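Long-range contact in sarcosine oxidase (Pyrococcus horikoshii, PDB 1Y56), which probably serves as the FAD-containing beta subunit of an L-proline dehydrogenase complex, oxidising L-proline and passing electrons on through its flavins: residues Cys47-Phe55 against Ser334-Pro342. Sequence-based numbering, arbitrary orientation.
Sequences CGTGIRQQF and SGHGFMMAP. With FAD (flavin-adenine dinucleotide), chain I.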
loop_
_atom_site.group_PDB
_atom_site.type_symbol
_atom_site.label_atom_id
_atom_site.label_comp_id
_atom_site.label_asym_id
_atom_site.label_seq_id
_atom_site.Cartn_x
_atom_site.Cartn_y
_atom_site.Cartn_z
ATOM N N CYS B 47 -10.616 -42.848 -6.945
ATOM C CA CYS B 47 -11.335 -44.023 -7.390
ATOM C C CYS B 47 -12.004 -44.824 -6.279
ATOM O O CYS B 47 -11.534 -44.848 -5.135
ATOM C CB CYS B 47 -10.335 -44.914 -8.108
ATOM S SG CYS B 47 -11.050 -46.378 -8.795
ATOM N N GLY B 48 -13.094 -45.502 -6.649
ATOM C CA GLY B 48 -13.778 -46.477 -5.788
ATOM C C GLY B 48 -12.953 -47.745 -5.662
ATOM O O GLY B 48 -11.751 -47.737 -5.925
ATOM N N THR B 49 -13.562 -48.852 -5.264
ATOM C CA THR B 49 -12.721 -50.037 -5.093
ATOM C C THR B 49 -12.917 -51.198 -6.113
ATOM O O THR B 49 -12.772 -52.353 -5.739
ATOM C CB THR B 49 -12.624 -50.501 -3.574
ATOM O OG1 THR B 49 -13.925 -50.599 -2.987
ATOM C CG2 THR B 49 -11.796 -49.525 -2.740
ATOM N N GLY B 50 -13.198 -50.878 -7.395
ATOM C CA GLY B 50 -13.233 -51.864 -8.542
ATOM C C GLY B 50 -14.266 -52.880 -8.164
ATOM O O GLY B 50 -15.188 -52.496 -7.452
ATOM N N ILE B 51 -14.200 -54.155 -8.559
ATOM C CA ILE B 51 -13.525 -54.772 -9.683
ATOM C C ILE B 51 -14.597 -55.812 -10.009
ATOM O O ILE B 51 -15.088 -56.501 -9.120
ATOM C CB ILE B 51 -12.227 -55.552 -9.313
ATOM C CG1 ILE B 51 -11.135 -54.628 -8.766
ATOM C CG2 ILE B 51 -11.683 -56.312 -10.537
ATOM C CD1 ILE B 51 -9.833 -55.332 -8.410
ATOM N N ARG B 52 -14.954 -55.931 -11.278
ATOM C CA ARG B 52 -16.203 -56.551 -11.656
ATOM C C ARG B 52 -16.048 -57.281 -12.981
ATOM O O ARG B 52 -15.322 -56.818 -13.870
ATOM C CB ARG B 52 -17.218 -55.433 -11.824
ATOM C CG ARG B 52 -18.647 -55.827 -11.718
ATOM C CD ARG B 52 -19.525 -55.014 -12.699
ATOM N NE ARG B 52 -19.156 -53.601 -12.835
ATOM C CZ ARG B 52 -19.426 -52.854 -13.904
ATOM N NH1 ARG B 52 -19.040 -51.586 -13.923
ATOM N NH2 ARG B 52 -20.063 -53.366 -14.953
ATOM N N GLN B 53 -16.728 -58.422 -13.119
ATOM C CA GLN B 53 -16.780 -59.150 -14.401
ATOM C C GLN B 53 -18.193 -59.157 -14.994
ATOM O O GLN B 53 -18.407 -59.691 -16.080
ATOM C CB GLN B 53 -16.289 -60.596 -14.248
ATOM C CG GLN B 53 -14.860 -60.755 -13.765
ATOM C CD GLN B 53 -14.628 -62.091 -13.088
ATOM O OE1 GLN B 53 -13.990 -62.981 -13.659
ATOM N NE2 GLN B 53 -15.155 -62.246 -11.869
ATOM N N GLN B 54 -19.151 -58.579 -14.269
ATOM C CA GLN B 54 -20.548 -58.533 -14.701
ATOM C C GLN B 54 -20.804 -57.384 -15.685
ATOM O O GLN B 54 -21.313 -56.324 -15.327
ATOM C CB GLN B 54 -21.491 -58.476 -13.501
ATOM C CG GLN B 54 -21.443 -59.720 -12.628
ATOM C CD GLN B 54 -22.409 -59.653 -11.461
ATOM O OE1 GLN B 54 -23.625 -59.617 -11.645
ATOM N NE2 GLN B 54 -21.867 -59.633 -10.246
ATOM N N PHE B 55 -20.412 -57.626 -16.931
ATOM C CA PHE B 55 -20.638 -56.730 -18.055
ATOM C C PHE B 55 -21.622 -57.402 -19.020
ATOM O O PHE B 55 -22.081 -58.521 -18.758
ATOM C CB PHE B 55 -19.304 -56.386 -18.716
ATOM C CG PHE B 55 -18.487 -55.408 -17.924
ATOM C CD1 PHE B 55 -17.783 -55.821 -16.790
ATOM C CD2 PHE B 55 -18.433 -54.069 -18.296
ATOM C CE1 PHE B 55 -17.026 -54.905 -16.037
ATOM C CE2 PHE B 55 -17.685 -53.147 -17.565
ATOM C CZ PHE B 55 -16.981 -53.560 -16.431
ATOM N N SER B 334 -14.422 -44.469 -18.714
ATOM C CA SER B 334 -15.824 -44.205 -18.404
ATOM C C SER B 334 -16.295 -44.813 -17.078
ATOM O O SER B 334 -17.422 -45.281 -16.979
ATOM C CB SER B 334 -16.722 -44.687 -19.554
ATOM O OG SER B 334 -16.183 -44.333 -20.824
ATOM N N GLY B 335 -15.431 -44.798 -16.065
ATOM C CA GLY B 335 -15.845 -45.114 -14.705
ATOM C C GLY B 335 -15.432 -46.482 -14.202
ATOM O O GLY B 335 -15.570 -46.779 -13.011
ATOM N N HIS B 336 -14.925 -47.323 -15.096
ATOM C CA HIS B 336 -14.557 -48.678 -14.735
ATOM C C HIS B 336 -13.181 -49.033 -15.291
ATOM O O HIS B 336 -12.904 -50.187 -15.609
ATOM C CB HIS B 336 -15.626 -49.656 -15.224
ATOM C CG HIS B 336 -15.926 -49.546 -16.686
ATOM N ND1 HIS B 336 -17.049 -48.910 -17.169
ATOM C CD2 HIS B 336 -15.248 -49.986 -17.774
ATOM C CE1 HIS B 336 -17.052 -48.964 -18.490
ATOM N NE2 HIS B 336 -15.967 -49.606 -18.883
ATOM N N GLY B 337 -12.315 -48.032 -15.402
ATOM C CA GLY B 337 -10.966 -48.248 -15.907
ATOM C C GLY B 337 -9.974 -48.811 -14.909
ATOM O O GLY B 337 -8.951 -49.358 -15.309
ATOM N N PHE B 338 -10.250 -48.680 -13.614
ATOM C CA PHE B 338 -9.349 -49.249 -12.603
ATOM C C PHE B 338 -9.337 -50.781 -12.666
ATOM O O PHE B 338 -8.273 -51.387 -12.773
ATOM C CB PHE B 338 -9.699 -48.747 -11.201
ATOM C CG PHE B 338 -9.172 -49.604 -10.092
ATOM C CD1 PHE B 338 -10.043 -50.336 -9.290
ATOM C CD2 PHE B 338 -7.809 -49.676 -9.828
ATOM C CE1 PHE B 338 -9.559 -51.138 -8.236
ATOM C CE2 PHE B 338 -7.312 -50.479 -8.780
ATOM C CZ PHE B 338 -8.187 -51.206 -7.987
ATOM N N MET B 339 -10.524 -51.386 -12.628
ATOM C CA MET B 339 -10.673 -52.831 -12.733
ATOM C C MET B 339 -10.063 -53.418 -14.012
ATOM O O MET B 339 -9.515 -54.518 -13.994
ATOM C CB MET B 339 -12.139 -53.225 -12.593
ATOM C CG MET B 339 -13.080 -52.639 -13.619
ATOM S SD MET B 339 -14.791 -53.119 -13.263
ATOM C CE MET B 339 -15.410 -51.779 -12.233
ATOM N N MET B 340 -10.127 -52.675 -15.112
ATOM C CA MET B 340 -9.619 -53.182 -16.389
ATOM C C MET B 340 -8.092 -53.197 -16.487
ATOM O O MET B 340 -7.520 -53.973 -17.260
ATOM C CB MET B 340 -10.179 -52.356 -17.544
ATOM C CG MET B 340 -11.588 -52.704 -17.939
ATOM S SD MET B 340 -12.202 -51.680 -19.287
ATOM C CE MET B 340 -11.128 -52.188 -20.633
ATOM N N ALA B 341 -7.448 -52.335 -15.704
ATOM C CA ALA B 341 -6.054 -51.969 -15.917
ATOM C C ALA B 341 -5.090 -53.128 -16.157
ATOM O O ALA B 341 -4.377 -53.113 -17.158
ATOM C CB ALA B 341 -5.558 -51.060 -14.795
ATOM N N PRO B 342 -5.060 -54.138 -15.257
ATOM C CA PRO B 342 -4.156 -55.271 -15.436
ATOM C C PRO B 342 -4.297 -55.919 -16.801
ATOM O O PRO B 342 -3.287 -56.250 -17.434
ATOM C CB PRO B 342 -4.631 -56.244 -14.366
ATOM C CG PRO B 342 -5.110 -55.378 -13.310
ATOM C CD PRO B 342 -5.851 -54.308 -14.025
HETATM P PA FAD I . -5.681 -41.450 -14.239
HETATM O O1A FAD I . -6.337 -40.102 -14.241
HETATM O O2A FAD I . -5.635 -42.223 -12.947
HETATM O O5B FAD I . -4.211 -41.300 -14.864
HETATM C C5B FAD I . -3.929 -40.329 -15.859
HETATM C C4B FAD I . -2.677 -39.602 -15.411
HETATM O O4B FAD I . -2.141 -38.872 -16.509
HETATM C C3B FAD I . -2.939 -38.593 -14.294
HETATM O O3B FAD I . -2.255 -39.003 -13.099
HETATM C C2B FAD I . -2.404 -37.278 -14.836
HETATM O O2B FAD I . -1.566 -36.573 -13.934
HETATM C C1B FAD I . -1.534 -37.701 -15.988
HETATM N N9A FAD I . -1.401 -36.629 -16.998
HETATM C C8A FAD I . -2.374 -35.872 -17.538
HETATM N N7A FAD I . -1.802 -34.998 -18.400
HETATM C C5A FAD I . -0.473 -35.218 -18.388
HETATM C C6A FAD I . 0.608 -34.656 -19.060
HETATM N N6A FAD I . 0.419 -33.653 -19.952
HETATM N N1A FAD I . 1.849 -35.121 -18.816
HETATM C C2A FAD I . 2.063 -36.121 -17.935
HETATM N N3A FAD I . 1.041 -36.687 -17.272
HETATM C C4A FAD I . -0.228 -36.250 -17.496
HETATM N N1 FAD I . -12.961 -47.574 -11.760
HETATM C C2 FAD I . -13.131 -48.866 -11.421
HETATM O O2 FAD I . -12.665 -49.744 -12.169
HETATM N N3 FAD I . -13.785 -49.241 -10.305
HETATM C C4 FAD I . -14.309 -48.345 -9.446
HETATM O O4 FAD I . -14.907 -48.715 -8.407
HETATM C C4X FAD I . -14.189 -46.990 -9.729
HETATM N N5 FAD I . -14.692 -46.024 -8.920
HETATM C C5X FAD I . -14.539 -44.710 -9.233
HETATM C C6 FAD I . -15.072 -43.745 -8.370
HETATM C C7 FAD I . -14.927 -42.383 -8.655
HETATM C C7M FAD I . -15.509 -41.353 -7.714
HETATM C C8 FAD I . -14.246 -41.996 -9.819
HETATM C C8M FAD I . -14.064 -40.573 -10.175
HETATM C C9 FAD I . -13.716 -42.956 -10.681
HETATM C C9A FAD I . -13.850 -44.316 -10.400
HETATM N N10 FAD I . -13.327 -45.223 -11.252
HETATM C C10 FAD I . -13.463 -46.604 -10.973
HETATM C "C1'" FAD I . -12.645 -44.781 -12.463
HETATM C "C2'" FAD I . -11.158 -44.991 -12.350
HETATM O "O2'" FAD I . -10.675 -44.077 -11.374
HETATM C "C3'" FAD I . -10.529 -44.654 -13.682
HETATM O "O3'" FAD I . -11.148 -45.436 -14.712
HETATM C "C4'" FAD I . -9.041 -44.945 -13.634
HETATM O "O4'" FAD I . -8.397 -44.205 -12.582
HETATM C "C5'" FAD I . -8.387 -44.594 -14.958
HETATM O "O5'" FAD I . -6.989 -44.689 -14.719
HETATM P P FAD I . -6.000 -43.903 -15.679
HETATM O O1P FAD I . -6.465 -44.150 -17.091
HETATM O O2P FAD I . -4.607 -44.251 -15.239
HETATM O O3P FAD I . -6.396 -42.379 -15.335
#
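Met339 lies across the backbone of Gly50, Ile51 and Arg52, and with Phe338 it makes most of the helix side of the contact between the loop 47-55 and the start of helix 337-354. Its CB rests 3.6 Å from Ile51 CA. Beta-branched Ile51 presents CG2 to that same CB and CG1 obliquely to Phe338 CE1. With chi1 at 60°, Met339 CG stands between the backbone N and the carbonyl carbon; the long, polarisable thioether thus reaches past Ile51 to the Arg52 backbone and the edge of the Phe55 ring, a Met-aromatic contact. Phe338 turns its ring edge to Gly50, CD1 lying 3.6 Å from Gly50 CA. Gly50 has positive phi and no CB to collide with that ring. Cys47 SG reaches Phe338 CB at 3.6 Å and approaches the ring obliquely, also lying against the flavin.

This buried, apolar packing gives way to a looser, partly exposed end at His336 and the long Arg52. There Phe55 serves two partners: its edge points at the imidazole face in a T-shaped pair, centroids 5.3 Å apart, and Arg52 NH2 sits over the centre of one face. A hydrogen bond within 47-55, from NH2 to Gln54 O at 166°, helps fix the guanidinium's rotation.

Both segments also grip the isoalloxazine: Gly50 N donates to FAD O4, and Met339 N to FAD O2 at 2.7 Å and 172°. The Met339 amide, in the helix's first turn, would probably help stabilise negative charge at the N1-C2=O2 end of reduced flavin, an arrangement typical of the flavin site in FAD-dependent amine oxidoreductases of the sarcosine oxidase type.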